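Local coordinates for NADH:ubiquinone oxidoreductase, Na translocating, C subunit (Parabacteroides distasonis, PDB 3LWX), which is the C subunit of a sodium-translocating NADH:ubiquinone oxidoreductase, modelled here as a fragment with a predicted FMN-binding domain, at residues L89-I102 with Y112-G124. Residues are numbered along the deposited sequence; the frame is centred on the assembly and turned at random.
Sequences LHGAGLWGPLWGYI and YGADFSHQGETPG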
loop_
_atom_site.group_PDB
_atom_site.type_symbol
_atom_site.label_atom_id
_atom_site.label_comp_id
_atom_site.label_asym_id
_atom_site.label_seq_id
_atom_site.Cartn_x
_atom_site.Cartn_y
_atom_site.Cartn_z
ATOM N N LEU A 89 2.774 -2.930 0.613
ATOM C CA LEU A 89 3.429 -3.288 -0.620
ATOM C C LEU A 89 4.944 -3.209 -0.495
ATOM O O LEU A 89 5.491 -2.364 0.223
ATOM C CB LEU A 89 3.025 -2.312 -1.719
ATOM C CG LEU A 89 1.520 -2.089 -1.884
ATOM C CD1 LEU A 89 1.285 -1.002 -2.917
ATOM C CD2 LEU A 89 0.807 -3.377 -2.252
ATOM N N HIS A 90 5.634 -4.072 -1.235
ATOM C CA HIS A 90 7.096 -4.035 -1.302
ATOM C C HIS A 90 7.514 -4.574 -2.660
ATOM O O HIS A 90 6.873 -5.449 -3.206
ATOM C CB HIS A 90 7.763 -4.825 -0.163
ATOM C CG HIS A 90 7.561 -6.306 -0.251
ATOM N ND1 HIS A 90 8.512 -7.165 -0.762
ATOM C CD2 HIS A 90 6.493 -7.071 0.073
ATOM C CE1 HIS A 90 8.040 -8.399 -0.736
ATOM N NE2 HIS A 90 6.818 -8.368 -0.238
ATOM N N GLY A 91 8.593 -4.031 -3.208
ATOM C CA GLY A 91 9.037 -4.454 -4.532
ATOM C C GLY A 91 10.322 -3.771 -4.940
ATOM O O GLY A 91 11.095 -3.318 -4.099
ATOM N N ALA A 92 10.529 -3.709 -6.255
ATOM C CA ALA A 92 11.802 -3.303 -6.827
ATOM C C ALA A 92 11.622 -2.320 -7.956
ATOM O O ALA A 92 10.764 -2.505 -8.804
ATOM C CB ALA A 92 12.533 -4.564 -7.347
ATOM N N GLY A 93 12.465 -1.294 -7.957
ATOM C CA GLY A 93 12.470 -0.294 -9.002
ATOM C C GLY A 93 13.722 -0.388 -9.849
ATOM O O GLY A 93 14.408 -1.411 -9.876
ATOM N N LEU A 94 14.025 0.699 -10.539
ATOM C CA LEU A 94 15.198 0.738 -11.390
ATOM C C LEU A 94 16.495 0.808 -10.591
ATOM O O LEU A 94 17.472 0.123 -10.919
ATOM C CB LEU A 94 15.110 1.934 -12.346
ATOM C CG LEU A 94 16.328 2.175 -13.241
ATOM C CD1 LEU A 94 16.729 0.940 -14.038
ATOM C CD2 LEU A 94 16.024 3.353 -14.165
ATOM N N TRP A 95 16.505 1.628 -9.548
ATOM C CA TRP A 95 17.731 1.907 -8.795
ATOM C C TRP A 95 17.709 1.450 -7.352
ATOM O O TRP A 95 18.720 1.554 -6.658
ATOM C CB TRP A 95 18.060 3.405 -8.840
ATOM C CG TRP A 95 18.257 3.953 -10.218
ATOM C CD1 TRP A 95 17.455 4.850 -10.859
ATOM C CD2 TRP A 95 19.336 3.662 -11.127
ATOM N NE1 TRP A 95 17.970 5.157 -12.095
ATOM C CE2 TRP A 95 19.122 4.442 -12.283
ATOM C CE3 TRP A 95 20.482 2.860 -11.055
ATOM C CZ2 TRP A 95 19.990 4.419 -13.374
ATOM C CZ3 TRP A 95 21.354 2.846 -12.150
ATOM C CH2 TRP A 95 21.087 3.612 -13.293
ATOM N N GLY A 96 16.583 0.932 -6.891
ATOM C CA GLY A 96 16.491 0.468 -5.528
ATOM C C GLY A 96 15.088 -0.001 -5.238
ATOM O O GLY A 96 14.246 -0.058 -6.121
ATOM N N PRO A 97 14.828 -0.361 -3.981
ATOM C CA PRO A 97 13.520 -0.840 -3.558
ATOM C C PRO A 97 12.388 0.161 -3.708
ATOM O O PRO A 97 12.620 1.378 -3.699
ATOM C CB PRO A 97 13.734 -1.098 -2.060
ATOM C CG PRO A 97 15.159 -1.555 -2.000
ATOM C CD PRO A 97 15.860 -0.645 -2.965
ATOM N N LEU A 98 11.179 -0.379 -3.816
ATOM C CA LEU A 98 9.932 0.342 -3.785
ATOM C C LEU A 98 9.109 -0.211 -2.625
ATOM O O LEU A 98 9.298 -1.351 -2.210
ATOM C CB LEU A 98 9.103 0.158 -5.055
ATOM C CG LEU A 98 9.792 0.405 -6.387
ATOM C CD1 LEU A 98 8.817 0.130 -7.548
ATOM C CD2 LEU A 98 10.397 1.820 -6.469
ATOM N N TRP A 99 8.176 0.590 -2.130
ATOM C CA TRP A 99 7.207 0.102 -1.156
ATOM C C TRP A 99 5.974 0.991 -1.245
ATOM O O TRP A 99 5.905 1.905 -2.063
ATOM C CB TRP A 99 7.775 0.036 0.260
ATOM C CG TRP A 99 8.235 1.326 0.876
ATOM C CD1 TRP A 99 7.540 2.106 1.743
ATOM C CD2 TRP A 99 9.515 1.944 0.728
ATOM N NE1 TRP A 99 8.292 3.173 2.132
ATOM C CE2 TRP A 99 9.513 3.100 1.525
ATOM C CE3 TRP A 99 10.672 1.622 0.005
ATOM C CZ2 TRP A 99 10.617 3.959 1.602
ATOM C CZ3 TRP A 99 11.762 2.477 0.080
ATOM C CH2 TRP A 99 11.727 3.628 0.866
ATOM N N GLY A 100 4.974 0.740 -0.405
ATOM C CA GLY A 100 3.785 1.543 -0.420
ATOM C C GLY A 100 2.673 0.897 0.368
ATOM O O GLY A 100 2.881 -0.114 1.052
ATOM N N TYR A 101 1.507 1.504 0.270
ATOM C CA TYR A 101 0.293 1.011 0.916
ATOM C C TYR A 101 -0.872 1.222 -0.032
ATOM O O TYR A 101 -0.905 2.216 -0.768
ATOM C CB TYR A 101 0.018 1.751 2.245
ATOM C CG TYR A 101 1.137 1.534 3.216
ATOM C CD1 TYR A 101 1.158 0.420 4.045
ATOM C CD2 TYR A 101 2.234 2.388 3.235
ATOM C CE1 TYR A 101 2.241 0.175 4.879
ATOM C CE2 TYR A 101 3.313 2.160 4.078
ATOM C CZ TYR A 101 3.323 1.033 4.883
ATOM O OH TYR A 101 4.389 0.758 5.702
ATOM N N ILE A 102 -1.831 0.314 0.006
ATOM C CA ILE A 102 -3.030 0.466 -0.792
ATOM C C ILE A 102 -4.219 0.047 0.061
ATOM O O ILE A 102 -4.137 -0.934 0.806
ATOM C CB ILE A 102 -2.909 -0.299 -2.125
ATOM C CG1 ILE A 102 -4.021 0.079 -3.104
ATOM C CG2 ILE A 102 -2.880 -1.783 -1.892
ATOM C CD1 ILE A 102 -3.723 -0.420 -4.497
ATOM N N TYR A 112 -9.594 2.328 -2.520
ATOM C CA TYR A 112 -9.988 3.590 -1.899
ATOM C C TYR A 112 -8.859 4.644 -1.998
ATOM O O TYR A 112 -9.126 5.845 -2.184
ATOM C CB TYR A 112 -10.388 3.328 -0.441
ATOM C CG TYR A 112 -10.826 4.537 0.332
ATOM C CD1 TYR A 112 -11.944 5.263 -0.033
ATOM C CD2 TYR A 112 -10.122 4.942 1.448
ATOM C CE1 TYR A 112 -12.348 6.387 0.704
ATOM C CE2 TYR A 112 -10.523 6.047 2.211
ATOM C CZ TYR A 112 -11.635 6.776 1.832
ATOM O OH TYR A 112 -12.046 7.873 2.565
ATOM N N GLY A 113 -7.610 4.210 -1.905
ATOM C CA GLY A 113 -6.470 5.116 -2.034
ATOM C C GLY A 113 -5.190 4.322 -2.089
ATOM O O GLY A 113 -5.186 3.109 -1.904
ATOM N N ALA A 114 -4.078 5.025 -2.298
ATOM C CA ALA A 114 -2.782 4.398 -2.471
ATOM C C ALA A 114 -1.676 5.400 -2.187
ATOM O O ALA A 114 -1.873 6.612 -2.339
ATOM C CB ALA A 114 -2.648 3.882 -3.900
ATOM N N ASP A 115 -0.514 4.876 -1.813
ATOM C CA ASP A 115 0.693 5.674 -1.598
ATOM C C ASP A 115 1.878 4.819 -2.008
ATOM O O ASP A 115 1.946 3.652 -1.617
ATOM C CB ASP A 115 0.850 6.077 -0.132
ATOM C CG ASP A 115 1.949 7.102 0.079
ATOM O OD1 ASP A 115 1.779 8.218 -0.460
ATOM O OD2 ASP A 115 2.938 6.806 0.781
ATOM N N PHE A 116 2.823 5.406 -2.742
ATOM C CA PHE A 116 4.009 4.684 -3.179
ATOM C C PHE A 116 5.261 5.448 -2.780
ATOM O O PHE A 116 5.315 6.674 -2.920
ATOM C CB PHE A 116 3.995 4.454 -4.700
ATOM C CG PHE A 116 2.766 3.726 -5.184
ATOM C CD1 PHE A 116 2.653 2.356 -5.060
ATOM C CD2 PHE A 116 1.711 4.414 -5.734
ATOM C CE1 PHE A 116 1.521 1.688 -5.483
ATOM C CE2 PHE A 116 0.572 3.748 -6.149
ATOM C CZ PHE A 116 0.486 2.397 -6.022
ATOM N N SER A 117 6.276 4.683 -2.400
ATOM C CA SER A 117 7.544 5.205 -1.953
ATOM C C SER A 117 8.698 4.455 -2.608
ATOM O O SER A 117 8.535 3.374 -3.173
ATOM C CB SER A 117 7.676 5.085 -0.439
ATOM O OG SER A 117 6.727 5.896 0.229
ATOM N N HIS A 118 9.890 5.027 -2.493
ATOM C CA HIS A 118 11.072 4.434 -3.095
ATOM C C HIS A 118 12.324 4.940 -2.406
ATOM O O HIS A 118 12.342 6.002 -1.781
ATOM C CB HIS A 118 11.148 4.775 -4.585
ATOM C CG HIS A 118 11.226 6.241 -4.831
ATOM N ND1 HIS A 118 12.425 6.913 -4.946
ATOM C CD2 HIS A 118 10.250 7.185 -4.851
ATOM C CE1 HIS A 118 12.173 8.203 -5.068
ATOM N NE2 HIS A 118 10.864 8.398 -5.005
ATOM N N GLN A 119 13.380 4.163 -2.550
ATOM C CA GLN A 119 14.675 4.480 -1.958
ATOM C C GLN A 119 15.508 5.446 -2.770
ATOM O O GLN A 119 16.170 6.311 -2.210
ATOM C CB GLN A 119 15.460 3.175 -1.787
ATOM C CG GLN A 119 16.861 3.283 -1.151
ATOM C CD GLN A 119 18.041 3.566 -2.109
ATOM O OE1 GLN A 119 19.083 4.056 -1.669
ATOM N NE2 GLN A 119 17.892 3.242 -3.396
ATOM N N GLY A 120 15.515 5.270 -4.085
ATOM C CA GLY A 120 16.419 6.041 -4.926
ATOM C C GLY A 120 16.033 6.201 -6.370
ATOM O O GLY A 120 16.910 6.299 -7.235
ATOM N N GLU A 121 14.728 6.251 -6.643
ATOM C CA GLU A 121 14.290 6.488 -8.022
ATOM C C GLU A 121 14.541 7.947 -8.421
ATOM O O GLU A 121 14.699 8.826 -7.577
ATOM C CB GLU A 121 12.843 6.057 -8.249
ATOM C CG GLU A 121 12.576 4.578 -7.913
ATOM C CD GLU A 121 13.426 3.619 -8.717
ATOM O OE1 GLU A 121 13.112 3.407 -9.914
ATOM O OE2 GLU A 121 14.383 3.043 -8.144
ATOM N N THR A 122 14.564 8.187 -9.718
ATOM C CA THR A 122 15.031 9.468 -10.252
ATOM C C THR A 122 13.961 10.548 -10.292
ATOM O O THR A 122 12.904 10.340 -10.863
ATOM C CB THR A 122 15.605 9.249 -11.661
ATOM O OG1 THR A 122 16.655 8.299 -11.549
ATOM C CG2 THR A 122 16.110 10.525 -12.306
ATOM N N PRO A 123 14.261 11.727 -9.714
ATOM C CA PRO A 123 13.338 12.873 -9.807
ATOM C C PRO A 123 12.899 13.138 -11.237
ATOM O O PRO A 123 13.731 13.194 -12.160
ATOM C CB PRO A 123 14.165 14.035 -9.255
ATOM C CG PRO A 123 15.053 13.388 -8.265
ATOM C CD PRO A 123 15.447 12.073 -8.907
ATOM N N GLY A 124 11.590 13.278 -11.414
ATOM C CA GLY A 124 11.022 13.545 -12.722
ATOM C C GLY A 124 10.751 12.329 -13.583
ATOM O O GLY A 124 10.086 12.457 -14.611
HETATM O O HOH W 1 14.384 3.027 -5.395
#
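The indole of Trp-99 lies over strand 112-118, with Ser-117 CB under one face, a CH-pi contact 3.4 Å from the centroid of the five-membered ring; His-118 N lies over the same face, also offset toward the rim. With CG set between the backbone N and the carbonyl carbon (chi1 61°), the ring swings over the adjacent strand, onto Ser-117, while NE1 makes a weak hydrogen bond to Gln-19 of helix 4-23. The Phe-116 ring, beyond the other side of the sheet, has Trp-99 O at its edge, near its plane, takes Leu-89 CD1 obliquely at CE1 (3.7 Å) and also meets the rings of Phe-134 and Phe-138. Leu-94 CG sits over one face of the Trp-95 ring, toward its rim, and Gly-120 O approaches CB of Trp-95 at 3.5 Å.

Glu-121, bent at chi2 (-59°), turns its carboxylate back to the 93-96 turn. OE1 accepts from Leu-94 N and OE2 from Trp-95 N, each at 2.9 Å; Thr-176 holds OE1 as well. A water links OE2 to Pro-97 O and Gly-120 N, so the buried carboxylate is gripped at both oxygens. Glu-121 N in turn donates to His-118 ND1 (2.9 Å), tilted out of the imidazole plane, within the turn that follows the strand.

Between strands, Trp-99 pairs with Ser-117 and Tyr-101 with Asp-115 through two backbone bonds each. This is an antiparallel beta hairpin at the sheet's edge in the FMN-binding domain, with a classic bulge where Tyr-112 and Gly-113 face Ser-103.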